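Local coordinates for protein oxidoreductase (Thermotoga maritima, PDB 1ZH8) that binds NADP through a Rossmann-fold domain and probably catalyses the NADP-dependent oxidation of a CH-OH group, or the reverse reduction of a carbonyl, in an unidentified substrate, at residues L21-C26 with A85-L90; F45-V50 with G66-F71; S73-L78 with I99-R104. All coordinates share one frame; numbering follows the deposited sequence. Where two conformers were deposited one is given.

Contact 1 (L21-C26 with A85-L90). With NAP (NADP nicotinamide-adenine-dinucleotide phosphate), chain D.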
loop_
_atom_site.group_PDB
_atom_site.type_symbol
_atom_site.label_atom_id
_atom_site.label_comp_id
_atom_site.label_asym_id
_atom_site.label_seq_id
_atom_site.Cartn_x
_atom_site.Cartn_y
_atom_site.Cartn_z
ATOM N N LEU A 21 5.061 -44.056 1.869
ATOM C CA LEU A 21 5.629 -42.740 1.669
ATOM C C LEU A 21 7.067 -42.687 2.135
ATOM O O LEU A 21 7.382 -43.185 3.214
ATOM C CB LEU A 21 4.810 -41.732 2.461
ATOM C CG LEU A 21 5.050 -40.244 2.279
ATOM C CD1 LEU A 21 4.588 -39.796 0.902
ATOM C CD2 LEU A 21 4.281 -39.493 3.350
ATOM N N GLY A 22 7.930 -42.081 1.321
ATOM C CA GLY A 22 9.334 -41.860 1.668
ATOM C C GLY A 22 9.565 -40.394 1.976
ATOM O O GLY A 22 9.142 -39.509 1.211
ATOM N N ILE A 23 10.197 -40.125 3.117
ATOM C CA ILE A 23 10.525 -38.760 3.518
ATOM C C ILE A 23 11.928 -38.421 3.035
ATOM O O ILE A 23 12.862 -39.168 3.299
ATOM C CB ILE A 23 10.463 -38.600 5.036
ATOM C CG1 ILE A 23 9.140 -39.167 5.601
ATOM C CG2 ILE A 23 10.716 -37.152 5.428
ATOM C CD1 ILE A 23 7.839 -38.510 5.130
ATOM N N VAL A 24 12.080 -37.324 2.301
ATOM C CA VAL A 24 13.386 -36.941 1.774
ATOM C C VAL A 24 13.729 -35.535 2.241
ATOM O O VAL A 24 13.066 -34.564 1.862
ATOM C CB VAL A 24 13.446 -36.965 0.223
ATOM C CG1 VAL A 24 14.904 -36.695 -0.258
ATOM C CG2 VAL A 24 12.876 -38.269 -0.358
ATOM N N GLY A 25 14.781 -35.430 3.041
ATOM C CA GLY A 25 15.170 -34.168 3.651
ATOM C C GLY A 25 14.569 -34.056 5.036
ATOM O O GLY A 25 13.457 -33.584 5.184
ATOM N N CYS A 26 15.308 -34.494 6.047
ATOM C CA CYS A 26 14.801 -34.542 7.403
ATOM C C CYS A 26 15.238 -33.308 8.183
ATOM O O CYS A 26 16.143 -33.368 9.023
ATOM C CB CYS A 26 15.316 -35.804 8.080
ATOM S SG CYS A 26 14.875 -37.325 7.199
ATOM N N ALA A 85 5.069 -43.083 -3.070
ATOM C CA ALA A 85 5.297 -41.661 -3.235
ATOM C C ALA A 85 6.400 -41.197 -2.306
ATOM O O ALA A 85 6.772 -41.889 -1.347
ATOM C CB ALA A 85 3.999 -40.860 -2.965
ATOM N N VAL A 86 6.919 -40.019 -2.599
ATOM C CA VAL A 86 7.939 -39.422 -1.775
ATOM C C VAL A 86 7.527 -37.998 -1.394
ATOM O O VAL A 86 6.777 -37.319 -2.115
ATOM C CB VAL A 86 9.341 -39.470 -2.455
ATOM C CG1 VAL A 86 9.810 -40.938 -2.663
ATOM C CG2 VAL A 86 9.356 -38.713 -3.793
ATOM N N ASP A 87 7.975 -37.580 -0.221
ATOM C CA ASP A 87 7.717 -36.248 0.275
ATOM C C ASP A 87 9.035 -35.481 0.321
ATOM O O ASP A 87 9.952 -35.856 1.052
ATOM C CB ASP A 87 7.085 -36.361 1.663
ATOM C CG ASP A 87 6.780 -35.014 2.294
ATOM O OD1 ASP A 87 6.669 -34.008 1.543
ATOM O OD2 ASP A 87 6.641 -34.970 3.549
ATOM N N LEU A 88 9.136 -34.417 -0.467
ATOM C CA LEU A 88 10.382 -33.674 -0.540
ATOM C C LEU A 88 10.298 -32.418 0.300
ATOM O O LEU A 88 9.472 -31.527 0.027
ATOM C CB LEU A 88 10.751 -33.336 -1.985
ATOM C CG LEU A 88 10.537 -34.417 -3.049
ATOM C CD1 LEU A 88 10.786 -33.899 -4.491
ATOM C CD2 LEU A 88 11.381 -35.642 -2.750
ATOM N N THR A 89 11.131 -32.358 1.337
ATOM C CA THR A 89 11.249 -31.161 2.173
ATOM C C THR A 89 12.697 -30.703 2.129
ATOM O O THR A 89 13.445 -30.836 3.104
ATOM C CB THR A 89 10.810 -31.447 3.625
ATOM O OG1 THR A 89 11.283 -32.746 4.015
ATOM C CG2 THR A 89 9.279 -31.436 3.719
ATOM N N LEU A 90 13.082 -30.159 0.981
ATOM C CA LEU A 90 14.477 -29.928 0.642
ATOM C C LEU A 90 14.739 -28.465 0.373
ATOM O O LEU A 90 13.783 -27.671 0.238
ATOM C CB LEU A 90 14.810 -30.697 -0.627
ATOM C CG LEU A 90 14.656 -32.201 -0.475
ATOM C CD1 LEU A 90 14.559 -32.839 -1.832
ATOM C CD2 LEU A 90 15.818 -32.743 0.288
HETATM P PA NAP D . 15.925 -27.352 6.360
HETATM O O1A NAP D . 15.726 -27.439 7.830
HETATM O O2A NAP D . 17.264 -26.881 5.973
HETATM O O5B NAP D . 15.551 -28.775 5.720
HETATM C C5B NAP D . 16.198 -29.221 4.551
HETATM C C4B NAP D . 16.581 -30.674 4.757
HETATM O O4B NAP D . 17.032 -31.241 3.534
HETATM C C3B NAP D . 17.727 -30.826 5.751
HETATM O O3B NAP D . 17.454 -32.005 6.449
HETATM C C2B NAP D . 18.912 -31.006 4.818
HETATM O O2B NAP D . 20.170 -31.530 5.231
HETATM C C1B NAP D . 18.279 -31.881 3.757
HETATM N N9A NAP D . 19.088 -31.903 2.542
HETATM C C8A NAP D . 19.879 -30.899 2.028
HETATM N N7A NAP D . 20.432 -31.347 0.879
HETATM C C5A NAP D . 20.007 -32.620 0.664
HETATM C C6A NAP D . 20.256 -33.551 -0.337
HETATM N N6A NAP D . 21.073 -33.265 -1.337
HETATM N N1A NAP D . 19.654 -34.781 -0.297
HETATM C C2A NAP D . 18.819 -35.097 0.748
HETATM N N3A NAP D . 18.575 -34.188 1.745
HETATM C C4A NAP D . 19.158 -32.973 1.700
HETATM O O3 NAP D . 14.850 -26.335 5.756
HETATM P PN NAP D . 13.261 -26.478 5.949
HETATM O O1N NAP D . 12.819 -27.799 6.499
HETATM O O2N NAP D . 12.943 -25.202 6.574
HETATM O O5D NAP D . 12.675 -26.413 4.449
HETATM C C5D NAP D . 12.617 -27.521 3.568
HETATM C C4D NAP D . 11.485 -27.296 2.568
HETATM O O4D NAP D . 10.273 -27.095 3.286
HETATM C C3D NAP D . 11.721 -26.027 1.742
HETATM O O3D NAP D . 11.358 -26.230 0.397
HETATM C C2D NAP D . 10.811 -24.989 2.354
HETATM O O2D NAP D . 10.367 -24.031 1.416
HETATM C C1D NAP D . 9.688 -25.855 2.905
HETATM N N1N NAP D . 9.032 -25.200 4.034
HETATM C C2N NAP D . 7.692 -24.955 3.944
HETATM C C3N NAP D . 7.011 -24.322 4.989
HETATM C C7N NAP D . 5.504 -24.253 4.989
HETATM O O7N NAP D . 4.907 -23.568 6.064
HETATM N N7N NAP D . 4.768 -24.825 4.016
HETATM C C4N NAP D . 7.722 -23.946 6.137
HETATM C C5N NAP D . 9.094 -24.214 6.228
HETATM C C6N NAP D . 9.743 -24.845 5.162
HETATM P P2B NAP D . 20.630 -32.373 6.523
HETATM O O1X NAP D . 20.398 -33.857 6.328
HETATM O O2X NAP D . 19.876 -31.939 7.759
HETATM O O3X NAP D . 22.109 -32.075 6.646
#

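Contact 2 (F45-V50 with G66-F71)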
loop_
_atom_site.group_PDB
_atom_site.type_symbol
_atom_site.label_atom_id
_atom_site.label_comp_id
_atom_site.label_asym_id
_atom_site.label_seq_id
_atom_site.Cartn_x
_atom_site.Cartn_y
_atom_site.Cartn_z
ATOM N N PHE A 45 -1.470 -42.991 5.316
ATOM C CA PHE A 45 -0.048 -43.002 4.993
ATOM C C PHE A 45 0.736 -43.933 5.896
ATOM O O PHE A 45 0.463 -44.027 7.098
ATOM C CB PHE A 45 0.532 -41.587 5.109
ATOM C CG PHE A 45 -0.054 -40.621 4.134
ATOM C CD1 PHE A 45 0.415 -40.568 2.827
ATOM C CD2 PHE A 45 -1.101 -39.787 4.506
ATOM C CE1 PHE A 45 -0.136 -39.696 1.913
ATOM C CE2 PHE A 45 -1.656 -38.886 3.599
ATOM C CZ PHE A 45 -1.184 -38.840 2.305
ATOM N N GLU A 46 1.710 -44.614 5.306
ATOM C CA GLU A 46 2.728 -45.285 6.076
ATOM C C GLU A 46 4.102 -44.802 5.619
ATOM O O GLU A 46 4.431 -44.826 4.416
ATOM C CB GLU A 46 2.630 -46.803 5.937
ATOM C CG GLU A 46 3.456 -47.561 6.999
ATOM C CD GLU A 46 3.702 -49.023 6.649
ATOM O OE1 GLU A 46 3.499 -49.418 5.480
ATOM O OE2 GLU A 46 4.105 -49.784 7.552
ATOM N N ILE A 47 4.906 -44.359 6.582
ATOM C CA ILE A 47 6.277 -43.966 6.280
ATOM C C ILE A 47 7.161 -45.191 6.342
ATOM O O ILE A 47 7.371 -45.773 7.394
ATOM C CB ILE A 47 6.762 -42.871 7.203
ATOM C CG1 ILE A 47 5.891 -41.618 6.985
ATOM C CG2 ILE A 47 8.262 -42.617 6.976
ATOM C CD1 ILE A 47 5.977 -40.594 8.081
ATOM N N THR A 48 7.650 -45.584 5.179
ATOM C CA THR A 48 8.390 -46.808 5.015
ATOM C C THR A 48 9.871 -46.559 4.726
ATOM O O THR A 48 10.680 -47.486 4.844
ATOM C CB THR A 48 7.829 -47.594 3.840
ATOM O OG1 THR A 48 7.777 -46.740 2.685
ATOM C CG2 THR A 48 6.436 -48.092 4.161
ATOM N N ALA A 49 10.226 -45.324 4.332
ATOM C CA ALA A 49 11.618 -44.997 4.001
ATOM C C ALA A 49 11.965 -43.551 4.269
ATOM O O ALA A 49 11.106 -42.678 4.259
ATOM C CB ALA A 49 11.953 -45.364 2.549
ATOM N N VAL A 50 13.253 -43.305 4.467
ATOM C CA VAL A 50 13.745 -42.031 4.956
ATOM C C VAL A 50 15.175 -41.861 4.448
ATOM O O VAL A 50 15.934 -42.840 4.338
ATOM C CB VAL A 50 13.659 -42.005 6.518
ATOM C CG1 VAL A 50 14.760 -41.213 7.139
ATOM C CG2 VAL A 50 12.303 -41.478 6.973
ATOM N N GLY A 66 9.157 -44.425 13.967
ATOM C CA GLY A 66 9.008 -45.819 14.379
ATOM C C GLY A 66 10.219 -46.617 13.900
ATOM O O GLY A 66 11.217 -46.749 14.619
ATOM N N ASN A 67 10.139 -47.130 12.677
ATOM C CA ASN A 67 11.177 -47.987 12.132
ATOM C C ASN A 67 11.213 -48.026 10.593
ATOM O O ASN A 67 11.191 -49.099 9.991
ATOM C CB ASN A 67 11.010 -49.403 12.674
ATOM C CG ASN A 67 12.259 -50.248 12.477
ATOM O OD1 ASN A 67 13.379 -49.734 12.472
ATOM N ND2 ASN A 67 12.068 -51.550 12.304
ATOM N N PRO A 68 11.251 -46.856 9.941
ATOM C CA PRO A 68 11.332 -46.961 8.494
ATOM C C PRO A 68 12.756 -47.332 8.091
ATOM O O PRO A 68 13.687 -47.137 8.874
ATOM C CB PRO A 68 11.003 -45.547 8.036
ATOM C CG PRO A 68 11.517 -44.700 9.145
ATOM C CD PRO A 68 11.237 -45.456 10.392
ATOM N N ALA A 69 12.928 -47.856 6.885
ATOM C CA ALA A 69 14.268 -48.082 6.356
ATOM C C ALA A 69 14.989 -46.749 6.112
ATOM O O ALA A 69 14.380 -45.788 5.634
ATOM C CB ALA A 69 14.201 -48.902 5.100
ATOM N N VAL A 70 16.273 -46.688 6.475
ATOM C CA VAL A 70 17.089 -45.488 6.285
ATOM C C VAL A 70 18.080 -45.675 5.117
ATOM O O VAL A 70 18.829 -46.639 5.075
ATOM C CB VAL A 70 17.844 -45.090 7.585
ATOM C CG1 VAL A 70 18.673 -43.815 7.377
ATOM C CG2 VAL A 70 16.879 -44.886 8.727
ATOM N N PHE A 71 18.084 -44.733 4.183
ATOM C CA PHE A 71 18.944 -44.814 3.006
ATOM C C PHE A 71 19.998 -43.707 2.966
ATOM O O PHE A 71 19.728 -42.560 3.335
ATOM C CB PHE A 71 18.091 -44.782 1.731
ATOM C CG PHE A 71 17.189 -45.968 1.591
ATOM C CD1 PHE A 71 17.684 -47.179 1.101
ATOM C CD2 PHE A 71 15.855 -45.893 1.982
ATOM C CE1 PHE A 71 16.862 -48.299 0.992
ATOM C CE2 PHE A 71 15.018 -47.003 1.869
ATOM C CZ PHE A 71 15.525 -48.213 1.371
#

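Contact 3 (S73-L78 with I99-R104)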
loop_
_atom_site.group_PDB
_atom_site.type_symbol
_atom_site.label_atom_id
_atom_site.label_comp_id
_atom_site.label_asym_id
_atom_site.label_seq_id
_atom_site.Cartn_x
_atom_site.Cartn_y
_atom_site.Cartn_z
ATOM N N SER A 73 21.139 -42.602 0.175
ATOM C CA SER A 73 20.788 -41.755 -0.956
ATOM C C SER A 73 19.333 -41.904 -1.403
ATOM O O SER A 73 18.714 -42.964 -1.281
ATOM C CB SER A 73 21.749 -41.990 -2.142
ATOM O OG SER A 73 21.350 -43.119 -2.886
ATOM N N TYR A 74 18.822 -40.813 -1.948
ATOM C CA TYR A 74 17.482 -40.722 -2.479
ATOM C C TYR A 74 17.275 -41.681 -3.638
ATOM O O TYR A 74 16.204 -42.305 -3.745
ATOM C CB TYR A 74 17.297 -39.303 -2.961
ATOM C CG TYR A 74 16.038 -39.001 -3.710
ATOM C CD1 TYR A 74 14.789 -39.213 -3.140
ATOM C CD2 TYR A 74 16.098 -38.425 -4.968
ATOM C CE1 TYR A 74 13.627 -38.875 -3.817
ATOM C CE2 TYR A 74 14.947 -38.085 -5.663
ATOM C CZ TYR A 74 13.716 -38.316 -5.085
ATOM O OH TYR A 74 12.581 -37.978 -5.780
ATOM N N GLU A 75 18.286 -41.779 -4.513
ATOM C CA GLU A 75 18.220 -42.651 -5.691
ATOM C C GLU A 75 18.008 -44.096 -5.251
ATOM O O GLU A 75 17.299 -44.845 -5.927
ATOM C CB GLU A 75 19.492 -42.547 -6.554
ATOM C CG GLU A 75 19.702 -41.224 -7.298
ATOM C CD GLU A 75 20.228 -40.089 -6.406
ATOM O OE1 GLU A 75 20.494 -40.315 -5.206
ATOM O OE2 GLU A 75 20.374 -38.955 -6.910
ATOM N N GLU A 76 18.612 -44.479 -4.122
ATOM C CA GLU A 76 18.465 -45.847 -3.605
ATOM C C GLU A 76 17.077 -46.035 -3.029
ATOM O O GLU A 76 16.444 -47.075 -3.242
ATOM C CB GLU A 76 19.532 -46.218 -2.557
ATOM C CG GLU A 76 19.432 -47.686 -2.097
ATOM C CD GLU A 76 20.514 -48.137 -1.092
ATOM O OE1 GLU A 76 21.238 -47.282 -0.531
ATOM O OE2 GLU A 76 20.627 -49.369 -0.853
ATOM N N LEU A 77 16.606 -45.023 -2.304
ATOM C CA LEU A 77 15.254 -45.049 -1.758
ATOM C C LEU A 77 14.268 -45.278 -2.880
ATOM O O LEU A 77 13.392 -46.127 -2.763
ATOM C CB LEU A 77 14.955 -43.745 -1.060
ATOM C CG LEU A 77 13.604 -43.572 -0.394
ATOM C CD1 LEU A 77 13.796 -42.804 0.909
ATOM C CD2 LEU A 77 12.674 -42.852 -1.324
ATOM N N LEU A 78 14.442 -44.536 -3.979
ATOM C CA LEU A 78 13.542 -44.616 -5.120
ATOM C C LEU A 78 13.525 -45.995 -5.761
ATOM O O LEU A 78 12.526 -46.382 -6.355
ATOM C CB LEU A 78 13.868 -43.564 -6.189
ATOM C CG LEU A 78 13.516 -42.077 -6.024
ATOM C CD1 LEU A 78 13.973 -41.305 -7.282
ATOM C CD2 LEU A 78 12.039 -41.814 -5.716
ATOM N N ILE A 99 12.122 -34.200 -8.348
ATOM C CA ILE A 99 10.820 -34.522 -8.935
ATOM C C ILE A 99 11.030 -35.379 -10.182
ATOM O O ILE A 99 10.379 -36.417 -10.347
ATOM C CB ILE A 99 9.987 -33.249 -9.233
ATOM C CG1 ILE A 99 9.480 -32.636 -7.916
ATOM C CG2 ILE A 99 8.835 -33.555 -10.225
ATOM C CD1 ILE A 99 8.976 -31.182 -8.034
ATOM N N GLU A 100 11.965 -34.967 -11.032
ATOM C CA GLU A 100 12.246 -35.715 -12.254
ATOM C C GLU A 100 12.717 -37.128 -11.951
ATOM O O GLU A 100 12.323 -38.074 -12.645
ATOM C CB GLU A 100 13.285 -35.012 -13.141
ATOM C CG GLU A 100 13.355 -35.628 -14.543
ATOM C CD GLU A 100 14.229 -34.858 -15.510
ATOM O OE1 GLU A 100 14.715 -33.764 -15.150
ATOM O OE2 GLU A 100 14.437 -35.354 -16.641
ATOM N N LYS A 101 13.572 -37.276 -10.938
ATOM C CA LYS A 101 14.046 -38.611 -10.569
ATOM C C LYS A 101 12.850 -39.483 -10.146
ATOM O O LYS A 101 12.727 -40.620 -10.585
ATOM C CB LYS A 101 15.117 -38.549 -9.473
ATOM C CG LYS A 101 16.527 -38.362 -10.000
ATOM C CD LYS A 101 17.449 -37.689 -8.975
ATOM C CE LYS A 101 18.773 -37.261 -9.623
ATOM N NZ LYS A 101 19.553 -36.278 -8.807
ATOM N N ALA A 102 11.952 -38.929 -9.333
ATOM C CA ALA A 102 10.794 -39.681 -8.862
ATOM C C ALA A 102 9.885 -40.142 -10.017
ATOM O O ALA A 102 9.477 -41.302 -10.074
ATOM C CB ALA A 102 10.020 -38.861 -7.850
ATOM N N LEU A 103 9.574 -39.232 -10.936
ATOM C CA LEU A 103 8.700 -39.557 -12.051
ATOM C C LEU A 103 9.341 -40.575 -12.974
ATOM O O LEU A 103 8.639 -41.450 -13.501
ATOM C CB LEU A 103 8.288 -38.313 -12.834
ATOM C CG LEU A 103 7.589 -37.173 -12.073
ATOM C CD1 LEU A 103 7.290 -36.068 -13.050
ATOM C CD2 LEU A 103 6.317 -37.596 -11.332
ATOM N N ARG A 104 10.661 -40.483 -13.155
ATOM C CA ARG A 104 11.392 -41.481 -13.954
ATOM C C ARG A 104 11.295 -42.897 -13.391
ATOM O O ARG A 104 11.328 -43.869 -14.153
ATOM C CB ARG A 104 12.858 -41.103 -14.123
ATOM C CG ARG A 104 13.101 -40.100 -15.209
ATOM C CD ARG A 104 14.566 -39.811 -15.327
ATOM N NE ARG A 104 14.855 -39.093 -16.563
ATOM C CZ ARG A 104 15.045 -39.672 -17.748
ATOM N NH1 ARG A 104 14.976 -40.997 -17.889
ATOM N NH2 ARG A 104 15.309 -38.914 -18.800
#

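Contact 1 (L21-C26 with A85-L90)
At the centre of the Rossmann sheet, strand 19-24 and strand 85-88 run parallel, and four backbone hydrogen bonds tie G22 and V24 to A85, D87 and T89. The straightest of them runs from T89 N to V24 O, 3.0 Å long with 170° at the hydrogen. One face carries L21, I23, A85 and D87. There L21 CD1 approaches A85 CB at 4.1 Å, while the D87 carboxylate lies alongside I23 and its OD2 is hydrogen-bonded to H34 of helix 28-39. On the other face V24 CB meets L88 CD2 at 3.9 Å, and V24 CG1 meets L90 CD2 at 4.1 Å, the two side chains passing at an angle.

G25 probably opens a GxGxxA-type turn that leads from strand 19-24 into helix 28-39, consistent with a dinucleotide-binding Rossmann fold. Its carbonyl O accepts from T89 OG1 at 2.6 Å, in the carbonyl plane; chi1 of 40° swings that hydroxyl back to the turn. A side chain at G25 would run into T89 O and L90 CD2. The cofactor lies over this end of the strands: L90 CD2 sits 3.4 Å from N3A of the NADP adenine, and L90 O accepts from O3D of the nicotinamide ribose at 2.8 Å.

Contact 2 (F45-V50 with G66-F71)
Strands 45-51 and 69-71 run parallel, their short axes 24° apart, and pair A49 with A69 and V50 with V70. Three backbone hydrogen bonds join them. F71 N gives a well-aligned bond to V50 O at 2.9 Å, whereas the bond from V50 N to A69 O is weak, bent to 125° at the hydrogen. A69 N approaches T48 O from above the carbonyl plane, at the point where the chain out of P68 first enters the sheet.

P68 precedes the edge strand and carries much of the apolar contact. Its CB packs on the backbone, 3.6 Å from T48 C, and beside I47 CG2, while its CG meets V50 CG2 at 4.0 Å as the two side chains pass at a slant. V50 and I47 continue onto F61 and V65 of helix 55-65, the connection of this beta-alpha-beta unit.

On the opposite face of the sheet, A49 CB touches the ring of F71 at its edge and in its plane, 3.5 Å from CE2. With chi1 of -65°, the ring of F71 stands beside its own backbone N and turns its CE2 edge to A49 CB; L77 of helix 74-79 also packs against both residues. T48 turns its side chain away from the edge strand, and its OG1 is hydrogen-bonded to L82 O.

Across the contact itself, then, every polar link is made by the backbone and the side chains add only apolar contacts, so the pairing of this short edge strand rests on three backbone hydrogen bonds of unequal quality, one of them weak, and on the fit of P68 and F71 against their neighbours.

Contact 3 (S73-L78 with I99-R104)
Apolar packing between Y74 and L78 of helix 74-79 and K101 and A102 of helix 95-104 makes up most of this contact. The short segments run 24° from parallel, with their axes 10.4 Å apart, and L78 and Y74 both reach from helix 74-79 to helix 95-104. L78 CD1 lies 3.6 Å from K101 C and close to K101 CB, while CD2 leans toward A102. The same CD1 rests over one face of the Y74 ring, offset toward the ring's edge, so this methyl is held between the ring and the neighbouring helix. Y74 reaches across with CG anti to its N (chi1 173°), which carries the ring toward helix 95-104: CE2 comes to 3.8 Å from K101 CB, and OH to 3.4 Å from A102 CB. The ring also stacks with that of F98.

Polar contacts are fewer. The Y74 hydroxyl is hydrogen-bonded to F98 O, one turn before A102. Replacing Y74 by an alanine would probably leave F98 without its stacking partner, F98 O without its bond from the hydroxyl and L78 CD1 without the ring it rests on. On the solvent side, at the exposed E75, the extended chain of K101 passes the end of that glutamate, bent at chi2 (78°). Their salt bridge, E75 OE2 to K101 NZ, is weak at 3.4 Å and, because K101 has a second conformer, doubtful. S73 is the N-cap of helix 74-79, its OG accepting from E76 N at 3.3 Å.

Toward the sheet, Y74 and L78 pack on V86, and A102 touches V109. Two near-parallel helices laid side by side over one face of a parallel sheet are typical of layered alpha/beta folds such as the Rossmann fold, to which this domain belongs.

In the fold
All three contacts lie in the NADP-binding domain. Contact 1 is the buried centre, contact 2 the partly buried edge of the same parallel sheet, and contact 3 the helix layer packed on one of its faces. Strands 19-24 and 45-51 are neighbours, and a probable hydrogen bond from I23 N to A49 O joins contacts 1 and 2. Helix 74-79 ties contact 3 to both: Y74 packs on V24 of contact 1 and L77 on A49 of contact 2. Backbone hydrogen bonding dominates both strand contacts, with cofactor binding added in contact 1; contact 3 relies on side chains, apolar toward the sheet and charged on the solvent side, at the exposed E75.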